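Local coordinates for protein type ii site-specific deoxyribonuclease (Klebsiella pneumoniae, PDB 6EKR) that probably acts as a type II restriction endonuclease of the PD-(D/E)xK class, cutting DNA at a specific sequence, at residues A[188-200]-A[220-233]. The protein carries 2 engineered substitutions. Numbering follows the deposited sequence.
Sequences NASVVIPLKITTR and GVYFSFLACISETQ. With SO4 (sulfate ion), chain D.
S190 and V192 hydrogen-bond to V221, F223 and F225 where strands 190-194 and 222-227 run parallel in the mixed sheet at the core of this PD-(D/E)xK nuclease; helix 204-217 makes the beta-alpha-beta crossover between them. The ladder begins with S190 N on V221 O (3.0 Å), passes through F223 N to S190 O, V192 N to F223 O and F225 N to V192 O, and goes on to A227 and K196. On one face V192 CG2 meets the Y222 ring at CD1 (3.6 Å). On the other, V191 CG1, held anti to the carbonyl carbon (chi1 -56°), reaches CE2 of F225 at 3.5 Å, and helix 286-298 packs against both residues. Further along, I197 CG2 lies alongside I229 CB, while I197 O takes two backbone N-H groups, those of I229 and S230. From T199, CB passes near E231 OE2, CG2 touches both that oxygen and C228 SG (3.6 Å from SG), and OG1 donates to OE2 at 2.6 Å, on its syn side but 33° out of the carboxylate plane. OE2 is also hydrogen-bonded to Y265 OH, and T199 N adds a weak bond to OE1, so both carboxylate oxygens are engaged. R200, folded back about CB-CG (chi2 -68°), brings its guanidinium edge to T232 O (NH2, 3.0 Å), with a long salt bridge from NH1 to E231 OE1. T198 OG1 sits above one face of the guanidinium, near its margin. A sulfate, probably from the crystallisation liquor, takes R200 NH2 on O1 and NE on O4, the latter at 2.8 Å.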
loop_
_atom_site.group_PDB
_atom_site.type_symbol
_atom_site.label_atom_id
_atom_site.label_comp_id
_atom_site.label_asym_id
_atom_site.label_seq_id
_atom_site.Cartn_x
_atom_site.Cartn_y
_atom_site.Cartn_z
ATOM N N ASN A 188 30.498 8.719 -6.386
ATOM C CA ASN A 188 29.361 8.823 -5.471
ATOM C C ASN A 188 28.005 8.694 -6.186
ATOM O O ASN A 188 27.268 9.674 -6.357
ATOM C CB ASN A 188 29.422 10.105 -4.642
ATOM C CG ASN A 188 28.284 10.197 -3.640
ATOM O OD1 ASN A 188 28.101 9.311 -2.801
ATOM N ND2 ASN A 188 27.499 11.264 -3.735
ATOM N N ALA A 189 27.709 7.470 -6.613
ATOM C CA ALA A 189 26.424 7.113 -7.189
ATOM C C ALA A 189 26.155 5.636 -6.928
ATOM O O ALA A 189 27.085 4.820 -6.852
ATOM C CB ALA A 189 26.398 7.402 -8.671
ATOM N N SER A 190 24.877 5.303 -6.787
ATOM C CA SER A 190 24.462 3.942 -6.495
ATOM C C SER A 190 23.077 3.676 -7.038
ATOM O O SER A 190 22.289 4.606 -7.246
ATOM C CB SER A 190 24.457 3.712 -4.987
ATOM O OG SER A 190 23.895 4.828 -4.321
ATOM N N VAL A 191 22.789 2.399 -7.266
ATOM C CA VAL A 191 21.454 1.967 -7.653
ATOM C C VAL A 191 20.676 1.451 -6.455
ATOM O O VAL A 191 21.249 1.072 -5.435
ATOM C CB VAL A 191 21.488 0.877 -8.732
ATOM C CG1 VAL A 191 22.275 1.353 -9.923
ATOM C CG2 VAL A 191 22.080 -0.419 -8.187
ATOM N N VAL A 192 19.358 1.465 -6.596
ATOM C CA VAL A 192 18.450 0.930 -5.606
ATOM C C VAL A 192 17.480 0.038 -6.355
ATOM O O VAL A 192 16.722 0.510 -7.204
ATOM C CB VAL A 192 17.677 2.041 -4.899
ATOM C CG1 VAL A 192 16.689 1.450 -3.921
ATOM C CG2 VAL A 192 18.629 2.976 -4.175
ATOM N N ILE A 193 17.515 -1.253 -6.047
ATOM C CA ILE A 193 16.698 -2.227 -6.763
ATOM C C ILE A 193 15.540 -2.770 -5.907
ATOM O O ILE A 193 15.717 -3.708 -5.132
ATOM C CB ILE A 193 17.554 -3.356 -7.356
ATOM C CG1 ILE A 193 18.672 -2.748 -8.217
ATOM C CG2 ILE A 193 16.677 -4.318 -8.153
ATOM C CD1 ILE A 193 19.926 -3.590 -8.316
ATOM N N PRO A 194 14.347 -2.155 -6.038
ATOM C CA PRO A 194 13.181 -2.687 -5.365
ATOM C C PRO A 194 12.714 -3.956 -6.059
ATOM O O PRO A 194 12.440 -3.945 -7.260
ATOM C CB PRO A 194 12.138 -1.574 -5.531
ATOM C CG PRO A 194 12.877 -0.387 -6.047
ATOM C CD PRO A 194 14.019 -0.933 -6.796
ATOM N N LEU A 195 12.629 -5.042 -5.306
ATOM C CA LEU A 195 12.219 -6.315 -5.862
ATOM C C LEU A 195 10.830 -6.651 -5.377
ATOM O O LEU A 195 10.538 -6.475 -4.194
ATOM C CB LEU A 195 13.210 -7.399 -5.462
ATOM C CG LEU A 195 14.599 -7.073 -6.005
ATOM C CD1 LEU A 195 15.610 -6.903 -4.887
ATOM C CD2 LEU A 195 15.035 -8.101 -7.012
ATOM N N LYS A 196 9.981 -7.088 -6.309
ATOM C CA LYS A 196 8.623 -7.544 -6.047
ATOM C C LYS A 196 8.240 -8.528 -7.140
ATOM O O LYS A 196 8.495 -8.269 -8.309
ATOM C CB LYS A 196 7.635 -6.382 -6.103
ATOM C CG LYS A 196 7.828 -5.305 -5.064
ATOM C CD LYS A 196 6.940 -4.098 -5.359
ATOM C CE LYS A 196 7.577 -2.835 -4.819
ATOM N NZ LYS A 196 8.234 -3.134 -3.509
ATOM N N ILE A 197 7.614 -9.641 -6.761
ATOM C CA ILE A 197 7.139 -10.624 -7.728
ATOM C C ILE A 197 6.074 -9.960 -8.603
ATOM O O ILE A 197 6.186 -9.956 -9.835
ATOM C CB ILE A 197 6.586 -11.926 -7.060
ATOM C CG1 ILE A 197 7.561 -12.492 -6.019
ATOM C CG2 ILE A 197 6.259 -12.998 -8.110
ATOM C CD1 ILE A 197 8.894 -12.933 -6.557
ATOM N N THR A 198 5.045 -9.411 -7.958
ATOM C CA THR A 198 4.070 -8.537 -8.613
ATOM C C THR A 198 3.902 -7.307 -7.720
ATOM O O THR A 198 4.170 -7.374 -6.514
ATOM C CB THR A 198 2.722 -9.230 -8.882
ATOM O OG1 THR A 198 2.207 -9.776 -7.667
ATOM C CG2 THR A 198 2.877 -10.349 -9.882
ATOM N N THR A 199 3.493 -6.181 -8.303
ATOM C CA THR A 199 3.559 -4.909 -7.581
ATOM C C THR A 199 2.310 -4.602 -6.763
ATOM O O THR A 199 2.406 -4.216 -5.589
ATOM C CB THR A 199 3.890 -3.712 -8.512
ATOM O OG1 THR A 199 3.084 -3.770 -9.693
ATOM C CG2 THR A 199 5.369 -3.714 -8.907
ATOM N N ARG A 200 1.147 -4.786 -7.386
ATOM C CA ARG A 200 -0.151 -4.434 -6.794
ATOM C C ARG A 200 -0.210 -2.952 -6.400
ATOM O O ARG A 200 0.180 -2.082 -7.190
ATOM C CB ARG A 200 -0.493 -5.371 -5.630
ATOM C CG ARG A 200 -0.518 -6.842 -6.033
ATOM C CD ARG A 200 -1.684 -7.131 -6.972
ATOM N NE ARG A 200 -1.792 -8.555 -7.284
ATOM C CZ ARG A 200 -1.245 -9.141 -8.348
ATOM N NH1 ARG A 200 -0.550 -8.425 -9.224
ATOM N NH2 ARG A 200 -1.398 -10.444 -8.544
ATOM N N GLY A 220 21.545 13.453 -8.329
ATOM C CA GLY A 220 22.254 12.513 -9.198
ATOM C C GLY A 220 23.004 11.425 -8.458
ATOM O O GLY A 220 23.997 10.880 -8.967
ATOM N N VAL A 221 22.529 11.110 -7.254
ATOM C CA VAL A 221 23.205 10.157 -6.376
ATOM C C VAL A 221 22.540 8.773 -6.395
ATOM O O VAL A 221 23.235 7.747 -6.363
ATOM C CB VAL A 221 23.300 10.706 -4.936
ATOM C CG1 VAL A 221 24.200 9.828 -4.071
ATOM C CG2 VAL A 221 23.817 12.157 -4.944
ATOM N N TYR A 222 21.206 8.747 -6.462
ATOM C CA TYR A 222 20.449 7.491 -6.445
ATOM C C TYR A 222 19.566 7.281 -7.659
ATOM O O TYR A 222 18.841 8.171 -8.076
ATOM C CB TYR A 222 19.633 7.379 -5.162
ATOM C CG TYR A 222 20.501 7.065 -3.976
ATOM C CD1 TYR A 222 20.791 5.744 -3.632
ATOM C CD2 TYR A 222 21.064 8.080 -3.214
ATOM C CE1 TYR A 222 21.599 5.443 -2.538
ATOM C CE2 TYR A 222 21.883 7.786 -2.123
ATOM C CZ TYR A 222 22.145 6.466 -1.798
ATOM O OH TYR A 222 22.960 6.181 -0.735
ATOM N N PHE A 223 19.640 6.086 -8.224
ATOM C CA PHE A 223 18.889 5.752 -9.420
ATOM C C PHE A 223 18.186 4.432 -9.179
ATOM O O PHE A 223 18.807 3.452 -8.760
ATOM C CB PHE A 223 19.820 5.667 -10.641
ATOM C CG PHE A 223 20.547 6.955 -10.949
ATOM C CD1 PHE A 223 20.019 7.864 -11.860
ATOM C CD2 PHE A 223 21.759 7.254 -10.333
ATOM C CE1 PHE A 223 20.686 9.052 -12.156
ATOM C CE2 PHE A 223 22.432 8.441 -10.614
ATOM C CZ PHE A 223 21.891 9.341 -11.532
ATOM N N SER A 224 16.885 4.417 -9.431
ATOM C CA SER A 224 16.055 3.269 -9.092
ATOM C C SER A 224 15.731 2.461 -10.321
ATOM O O SER A 224 15.291 3.011 -11.331
ATOM C CB SER A 224 14.761 3.713 -8.419
ATOM O OG SER A 224 15.011 4.270 -7.142
ATOM N N PHE A 225 15.963 1.154 -10.235
ATOM C CA PHE A 225 15.570 0.230 -11.279
ATOM C C PHE A 225 14.672 -0.789 -10.631
ATOM O O PHE A 225 15.063 -1.425 -9.649
ATOM C CB PHE A 225 16.776 -0.493 -11.857
ATOM C CG PHE A 225 17.820 0.403 -12.438
ATOM C CD1 PHE A 225 18.049 0.409 -13.805
ATOM C CD2 PHE A 225 18.617 1.202 -11.619
ATOM C CE1 PHE A 225 19.051 1.214 -14.359
ATOM C CE2 PHE A 225 19.603 2.011 -12.161
ATOM C CZ PHE A 225 19.826 2.012 -13.540
ATOM N N LEU A 226 13.484 -0.965 -11.194
ATOM C CA LEU A 226 12.476 -1.835 -10.619
ATOM C C LEU A 226 12.470 -3.213 -11.264
ATOM O O LEU A 226 12.279 -3.341 -12.474
ATOM C CB LEU A 226 11.110 -1.165 -10.763
ATOM C CG LEU A 226 9.877 -1.738 -10.068
ATOM C CD1 LEU A 226 10.182 -2.195 -8.651
ATOM C CD2 LEU A 226 8.790 -0.681 -10.062
ATOM N N ALA A 227 12.661 -4.244 -10.443
ATOM C CA ALA A 227 12.686 -5.633 -10.917
ATOM C C ALA A 227 11.471 -6.420 -10.445
ATOM O O ALA A 227 11.221 -6.512 -9.248
ATOM C CB ALA A 227 13.959 -6.327 -10.467
ATOM N N CYS A 228 10.729 -6.988 -11.395
ATOM C CA CYS A 228 9.553 -7.796 -11.097
ATOM C C CYS A 228 9.550 -9.108 -11.872
ATOM O O CYS A 228 10.417 -9.340 -12.706
ATOM C CB CYS A 228 8.287 -7.012 -11.412
ATOM S SG CYS A 228 8.120 -5.496 -10.467
ATOM N N ILE A 229 8.572 -9.962 -11.596
ATOM C CA ILE A 229 8.412 -11.200 -12.339
ATOM C C ILE A 229 7.282 -11.051 -13.350
ATOM O O ILE A 229 7.456 -11.331 -14.533
ATOM C CB ILE A 229 8.172 -12.424 -11.391
ATOM C CG1 ILE A 229 9.383 -12.663 -10.473
ATOM C CG2 ILE A 229 7.794 -13.692 -12.175
ATOM C CD1 ILE A 229 10.712 -12.696 -11.171
ATOM N N SER A 230 6.126 -10.601 -12.878
ATOM C CA SER A 230 4.973 -10.415 -13.743
ATOM C C SER A 230 4.047 -9.355 -13.160
ATOM O O SER A 230 4.428 -8.602 -12.263
ATOM C CB SER A 230 4.216 -11.738 -13.916
ATOM O OG SER A 230 3.397 -12.032 -12.785
ATOM N N GLU A 231 2.841 -9.287 -13.717
ATOM C CA GLU A 231 1.731 -8.571 -13.123
ATOM C C GLU A 231 0.496 -9.431 -13.294
ATOM O O GLU A 231 -0.619 -8.928 -13.326
ATOM C CB GLU A 231 1.530 -7.208 -13.786
ATOM C CG GLU A 231 2.602 -6.180 -13.499
ATOM C CD GLU A 231 2.778 -5.882 -12.022
ATOM O OE1 GLU A 231 1.888 -6.229 -11.208
ATOM O OE2 GLU A 231 3.822 -5.290 -11.673
ATOM N N THR A 232 0.710 -10.737 -13.404
ATOM C CA THR A 232 -0.373 -11.695 -13.568
ATOM C C THR A 232 -1.244 -11.792 -12.329
ATOM O O THR A 232 -0.778 -11.640 -11.199
ATOM C CB THR A 232 0.149 -13.107 -13.880
ATOM O OG1 THR A 232 1.010 -13.552 -12.825
ATOM C CG2 THR A 232 0.905 -13.132 -15.197
ATOM N N GLN A 233 -2.523 -12.035 -12.556
ATOM C CA GLN A 233 -3.427 -12.365 -11.479
ATOM C C GLN A 233 -4.247 -13.569 -11.887
ATOM O O GLN A 233 -4.773 -13.633 -13.003
ATOM C CB GLN A 233 -4.344 -11.198 -11.140
ATOM C CG GLN A 233 -5.088 -11.390 -9.820
ATOM C CD GLN A 233 -6.166 -10.351 -9.605
ATOM O OE1 GLN A 233 -7.074 -10.192 -10.439
ATOM N NE2 GLN A 233 -6.080 -9.638 -8.480
HETATM S S SO4 D . -2.931 -11.534 -5.376
HETATM O O1 SO4 D . -2.805 -12.294 -6.616
HETATM O O2 SO4 D . -1.618 -11.399 -4.750
HETATM O O3 SO4 D . -3.841 -12.230 -4.467
HETATM O O4 SO4 D . -3.462 -10.211 -5.695
#